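Side-chain contacts in neuroglobin (PDB 4B4Y), which probably binds oxygen reversibly through a haem group, as a globin of the neuroglobin type: residues Lys106-Thr110 with Glu111-Lys115; Thr122-Val125 with Lys126-Glu130. One frame throughout, in Å; residues are numbered along the deposited sequence.

How the contacts relate
Contacts 1 and 2 lie in series on helix 111-127, with their centres about 24 Å apart and their nearest atoms about 7 Å apart, so neither touches the other. Contact 1 forms the turn that leads into the helix; contact 2 covers its last turn and the exit into the following loop. Their relation to the haem differs. In contact 1, V108, L112 and F113 line the pocket and meet the porphyrin directly, whereas in contact 2 the V124 side chain stays about 13 Å from the haem, and its R127 forms a salt bridge with D34 of helix 28-42. Contact 1 also reaches the second subunit, through K107; no other chain of the assembly touches contact 2.

Contact 1 (Lys106-Thr110 with Glu111-Lys115); sequences KKVPT and ELFGK. With HEM (protoporphyrin IX containing Fe), chain B.
P109 O accepts the backbone N-H of L112 at 2.9 Å, and T110 O accepts that of F113 at 3.2 Å. Both are i to i+3 bonds of the turn leading into helix 111-127. T110 O has a second partner in water 1, which donates to it and takes the G114 N-H at 2.8 Å. The water thus bridges T110 O and G114 N, which lie 4.3 Å apart. Farther along, F113 O receives Y145 OH of helix 135-153. K107 NZ is gripped by backbone carbonyls of F50, P51 and A53 of the second subunit. The apolar groups turn to the porphyrin: V108 CG1 lies 4.0 Å from F113 CE2 and 3.4 Å from HEM CAC. With F113 CG anti to its carbonyl carbon (chi1 -82°), the ring's CE1 comes to 3.3 Å from HEM CHC at the porphyrin rim; the haem methyl CMC sits over one face and T110 O lies in plane at the edge. P109 CD and L112 CD1 pack side by side at 4.0 Å. This is the FG corner of the globin fold, where the loop entering the G helix lines one side of the haem pocket.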
loop_
_atom_site.group_PDB
_atom_site.type_symbol
_atom_site.label_atom_id
_atom_site.label_comp_id
_atom_site.label_asym_id
_atom_site.label_seq_id
_atom_site.Cartn_x
_atom_site.Cartn_y
_atom_site.Cartn_z
ATOM N N LYS A 106 -7.615 -7.063 12.827
ATOM C CA LYS A 106 -6.202 -7.037 13.209
ATOM C C LYS A 106 -5.456 -5.912 12.480
ATOM O O LYS A 106 -4.515 -5.316 13.016
ATOM C CB LYS A 106 -5.574 -8.373 12.836
ATOM C CG LYS A 106 -4.558 -8.904 13.809
ATOM C CD LYS A 106 -4.057 -10.338 13.366
ATOM C CE LYS A 106 -3.735 -11.292 14.550
ATOM N NZ LYS A 106 -4.857 -12.297 14.633
ATOM N N LYS A 107 -5.804 -5.642 11.240
ATOM C CA LYS A 107 -5.073 -4.528 10.558
ATOM C C LYS A 107 -5.745 -3.172 10.742
ATOM O O LYS A 107 -5.071 -2.139 10.776
ATOM C CB LYS A 107 -4.876 -4.785 9.068
ATOM C CG LYS A 107 -3.969 -6.004 8.754
ATOM C CD LYS A 107 -3.848 -6.240 7.236
ATOM C CE LYS A 107 -3.240 -7.613 6.902
ATOM N NZ LYS A 107 -2.700 -7.546 5.564
ATOM N N VAL A 108 -7.072 -3.160 10.839
ATOM C CA VAL A 108 -7.763 -1.871 10.968
ATOM C C VAL A 108 -8.700 -1.955 12.186
ATOM O O VAL A 108 -9.684 -2.696 12.171
ATOM C CB VAL A 108 -8.562 -1.518 9.721
ATOM C CG1 VAL A 108 -9.377 -0.239 9.961
ATOM C CG2 VAL A 108 -7.676 -1.469 8.516
ATOM N N PRO A 109 -8.417 -1.169 13.217
ATOM C CA PRO A 109 -9.290 -1.215 14.385
ATOM C C PRO A 109 -10.721 -0.899 13.951
ATOM O O PRO A 109 -11.005 0.107 13.252
ATOM C CB PRO A 109 -8.742 -0.113 15.292
ATOM C CG PRO A 109 -7.211 -0.045 14.940
ATOM C CD PRO A 109 -7.235 -0.295 13.405
ATOM N N THR A 110 -11.616 -1.763 14.355
ATOM C CA THR A 110 -12.963 -1.736 13.873
ATOM C C THR A 110 -13.728 -0.410 14.132
ATOM O O THR A 110 -14.519 -0.006 13.284
ATOM C CB THR A 110 -13.675 -2.992 14.393
ATOM O OG1 THR A 110 -15.028 -2.957 14.008
ATOM C CG2 THR A 110 -13.679 -2.901 15.900
ATOM N N GLU A 111 -13.456 0.300 15.248
ATOM C CA GLU A 111 -14.124 1.579 15.510
ATOM C C GLU A 111 -13.697 2.688 14.530
ATOM O O GLU A 111 -14.404 3.693 14.350
ATOM C CB GLU A 111 -14.003 2.008 17.004
ATOM C CG GLU A 111 -14.913 1.201 17.984
ATOM C CD GLU A 111 -16.427 1.167 17.539
ATOM O OE1 GLU A 111 -17.200 2.182 17.714
ATOM O OE2 GLU A 111 -16.825 0.090 17.007
ATOM N N LEU A 112 -12.590 2.521 13.833
ATOM C CA LEU A 112 -12.285 3.519 12.793
ATOM C C LEU A 112 -13.266 3.583 11.596
ATOM O O LEU A 112 -13.373 4.619 10.924
ATOM C CB LEU A 112 -10.856 3.344 12.283
ATOM C CG LEU A 112 -9.717 3.716 13.298
ATOM C CD1 LEU A 112 -8.350 3.429 12.625
ATOM C CD2 LEU A 112 -9.781 5.198 13.598
ATOM N N PHE A 113 -13.957 2.495 11.293
ATOM C CA PHE A 113 -15.003 2.559 10.249
ATOM C C PHE A 113 -16.066 3.611 10.623
ATOM O O PHE A 113 -16.422 4.452 9.809
ATOM C CB PHE A 113 -15.626 1.139 9.966
ATOM C CG PHE A 113 -14.774 0.321 9.010
ATOM C CD1 PHE A 113 -14.901 0.492 7.642
ATOM C CD2 PHE A 113 -13.771 -0.511 9.481
ATOM C CE1 PHE A 113 -14.070 -0.192 6.772
ATOM C CE2 PHE A 113 -12.948 -1.257 8.612
ATOM C CZ PHE A 113 -13.093 -1.082 7.271
ATOM N N GLY A 114 -16.577 3.536 11.837
ATOM C CA GLY A 114 -17.516 4.564 12.374
ATOM C C GLY A 114 -16.980 5.962 12.300
ATOM O O GLY A 114 -17.655 6.896 11.884
ATOM N N LYS A 115 -15.724 6.137 12.634
ATOM C CA LYS A 115 -15.107 7.465 12.540
ATOM C C LYS A 115 -15.057 8.033 11.124
ATOM O O LYS A 115 -15.327 9.244 10.896
ATOM C CB LYS A 115 -13.677 7.390 13.149
ATOM C CG LYS A 115 -13.669 7.122 14.691
ATOM C CD LYS A 115 -14.690 7.991 15.527
ATOM C CE LYS A 115 -14.562 7.684 17.042
ATOM N NZ LYS A 115 -14.710 6.216 17.387
HETATM C CHA HEM B . -6.884 0.296 1.367
HETATM C CHB HEM B . -11.394 1.721 0.504
HETATM C CHC HEM B . -12.112 2.038 5.336
HETATM C CHD HEM B . -7.374 1.703 6.040
HETATM C C1A HEM B . -8.041 0.635 0.708
HETATM C C2A HEM B . -8.301 0.477 -0.685
HETATM C C3A HEM B . -9.526 0.876 -0.925
HETATM C C4A HEM B . -10.110 1.235 0.310
HETATM C CMA HEM B . -10.295 0.890 -2.291
HETATM C CAA HEM B . -7.251 -0.080 -1.705
HETATM C CBA HEM B . -6.578 1.100 -2.370
HETATM C CGA HEM B . -5.361 0.688 -3.171
HETATM O O1A HEM B . -5.345 -0.299 -3.897
HETATM O O2A HEM B . -4.328 1.383 -3.074
HETATM C C1B HEM B . -12.032 1.902 1.751
HETATM C C2B HEM B . -13.444 2.167 1.980
HETATM C C3B HEM B . -13.653 2.221 3.284
HETATM C C4B HEM B . -12.371 2.046 3.944
HETATM C CMB HEM B . -14.474 2.294 0.825
HETATM C CAB HEM B . -14.984 2.524 4.003
HETATM C CBB HEM B . -15.968 1.620 3.986
HETATM C C1C HEM B . -10.870 2.066 5.932
HETATM C C2C HEM B . -10.551 2.503 7.305
HETATM C C3C HEM B . -9.243 2.493 7.460
HETATM C C4C HEM B . -8.696 2.008 6.226
HETATM C CMC HEM B . -11.575 2.992 8.362
HETATM C CAC HEM B . -8.447 2.851 8.774
HETATM C CBC HEM B . -7.243 3.416 8.633
HETATM C C1D HEM B . -6.817 1.099 4.928
HETATM C C2D HEM B . -5.486 0.477 4.824
HETATM C C3D HEM B . -5.425 0.088 3.399
HETATM C C4D HEM B . -6.629 0.509 2.721
HETATM C CMD HEM B . -4.359 0.326 5.850
HETATM C CAD HEM B . -4.231 -0.491 2.643
HETATM C CBD HEM B . -4.394 1.072 2.661
HETATM C CGD HEM B . -3.279 1.465 1.893
HETATM O O1D HEM B . -3.013 2.683 1.958
HETATM O O2D HEM B . -2.737 0.453 1.333
HETATM N NA HEM B . -9.169 1.082 1.275
HETATM N NB HEM B . -11.445 1.827 2.955
HETATM N NC HEM B . -9.715 1.796 5.311
HETATM N ND HEM B . -7.443 1.001 3.690
HETATM FE FE HEM B . -9.403 1.382 3.292
HETATM O O HOH W 1 -17.324 1.535 13.697
#

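Contact 2 (Thr122-Val125 with Lys126-Glu130); sequences TQVV and KRVSE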
loop_
_atom_site.group_PDB
_atom_site.type_symbol
_atom_site.label_atom_id
_atom_site.label_comp_id
_atom_site.label_asym_id
_atom_site.label_seq_id
_atom_site.Cartn_x
_atom_site.Cartn_y
_atom_site.Cartn_z
ATOM N N THR A 122 -19.893 14.555 7.519
ATOM C CA THR A 122 -19.559 15.950 7.748
ATOM C C THR A 122 -19.251 16.699 6.459
ATOM O O THR A 122 -19.636 17.899 6.309
ATOM C CB THR A 122 -18.268 16.122 8.717
ATOM O OG1 THR A 122 -18.652 15.812 10.053
ATOM C CG2 THR A 122 -17.732 17.574 8.664
ATOM N N GLN A 123 -18.405 16.088 5.595
ATOM C CA GLN A 123 -18.080 16.747 4.281
ATOM C C GLN A 123 -19.288 16.736 3.378
ATOM O O GLN A 123 -19.462 17.692 2.691
ATOM C CB GLN A 123 -16.870 16.103 3.578
ATOM C CG GLN A 123 -15.644 16.100 4.518
ATOM C CD GLN A 123 -15.230 17.492 4.954
ATOM O OE1 GLN A 123 -14.686 17.655 6.045
ATOM N NE2 GLN A 123 -15.419 18.466 4.108
ATOM N N VAL A 124 -20.171 15.720 3.443
ATOM C CA VAL A 124 -21.447 15.789 2.675
ATOM C C VAL A 124 -22.283 16.976 3.126
ATOM O O VAL A 124 -22.629 17.861 2.306
ATOM C CB VAL A 124 -22.271 14.470 2.713
ATOM C CG1 VAL A 124 -23.669 14.715 2.043
ATOM C CG2 VAL A 124 -21.523 13.347 2.008
ATOM N N VAL A 125 -22.446 17.145 4.455
ATOM C CA VAL A 125 -23.188 18.321 4.969
ATOM C C VAL A 125 -22.538 19.605 4.533
ATOM O O VAL A 125 -23.231 20.652 4.215
ATOM C CB VAL A 125 -23.393 18.256 6.470
ATOM C CG1 VAL A 125 -23.867 19.642 7.073
ATOM C CG2 VAL A 125 -24.401 17.197 6.796
ATOM N N LYS A 126 -21.215 19.598 4.452
ATOM C CA LYS A 126 -20.601 20.896 4.025
ATOM C C LYS A 126 -20.934 21.242 2.551
ATOM O O LYS A 126 -20.988 22.398 2.229
ATOM C CB LYS A 126 -19.043 20.912 4.183
ATOM C CG LYS A 126 -18.572 21.070 5.743
ATOM C CD LYS A 126 -17.049 20.694 5.875
ATOM C CE LYS A 126 -16.283 21.164 7.188
ATOM N NZ LYS A 126 -14.685 20.760 7.253
ATOM N N ARG A 127 -21.096 20.235 1.662
ATOM C CA ARG A 127 -21.250 20.523 0.233
ATOM C C ARG A 127 -22.744 20.665 -0.128
ATOM O O ARG A 127 -23.035 21.344 -1.064
ATOM C CB ARG A 127 -20.623 19.420 -0.657
ATOM C CG ARG A 127 -19.121 19.063 -0.399
ATOM C CD ARG A 127 -18.263 19.929 -1.159
ATOM N NE ARG A 127 -16.802 19.736 -0.974
ATOM C CZ ARG A 127 -15.910 20.430 -1.713
ATOM N NH1 ARG A 127 -16.361 21.299 -2.658
ATOM N NH2 ARG A 127 -14.587 20.331 -1.518
ATOM N N VAL A 128 -23.645 20.000 0.588
ATOM C CA VAL A 128 -25.085 20.043 0.305
ATOM C C VAL A 128 -25.666 21.335 0.939
ATOM O O VAL A 128 -25.165 21.803 2.016
ATOM C CB VAL A 128 -25.768 18.787 0.859
ATOM C CG1 VAL A 128 -27.316 18.847 0.741
ATOM C CG2 VAL A 128 -25.274 17.518 0.113
ATOM N N SER A 129 -26.684 21.937 0.311
ATOM C CA SER A 129 -27.225 23.206 0.854
ATOM C C SER A 129 -27.940 22.879 2.162
ATOM O O SER A 129 -28.422 21.766 2.320
ATOM C CB SER A 129 -28.280 23.836 -0.126
ATOM O OG SER A 129 -29.420 22.967 -0.217
ATOM N N GLU A 130 -28.014 23.838 3.073
ATOM C CA GLU A 130 -28.803 23.709 4.280
ATOM C C GLU A 130 -30.267 23.361 3.977
ATOM O O GLU A 130 -30.867 22.511 4.621
ATOM C CB GLU A 130 -28.846 25.064 4.983
ATOM C CG GLU A 130 -27.646 25.469 5.816
ATOM C CD GLU A 130 -27.898 25.394 7.339
ATOM O OE1 GLU A 130 -28.881 24.800 7.842
ATOM O OE2 GLU A 130 -27.067 25.963 8.038
HETATM O O HOH W 2 -16.240 18.824 1.515
#
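The K126 chain, extended beyond CG, runs out along the Q123 amide. K126 CD comes to 3.3 Å from Q123 NE2, a snug fit, and K126 NZ gives a weak hydrogen bond to Q123 OE1. A bend at chi2 (-60°) folds the glutamine back, carrying its amide beside the residues one turn on. From there NE2 donates to water 2 at 2.7 Å, and R127 NE donates to the same water, so the water links the two side chains. Beyond NE, the R127 guanidinium is claimed by D34 of helix 28-42 through a salt bridge at NH2. T122 lies alongside the same lysine chain, its CG2 4.1 Å from K126 CE. V124 and V128 form a parallel apolar pair, CG1 to CG2 at 3.8 Å. Next to this pair, V124 O accepts two N-H groups, that of V128 almost straight on (C=O...N 174°) and that of R127 from above the carbonyl plane. With an alanine at Q123, water 2 would probably lose one donor, and K126 both its weak acceptor and the amide it packs against. The chemistry is divided: a packed valine pair and a carbonyl accepting two N-H groups sit where the helix ends at V128, while on the polar flank a water joins two side chains of the same helix and R127 reaches D34 of helix 28-42.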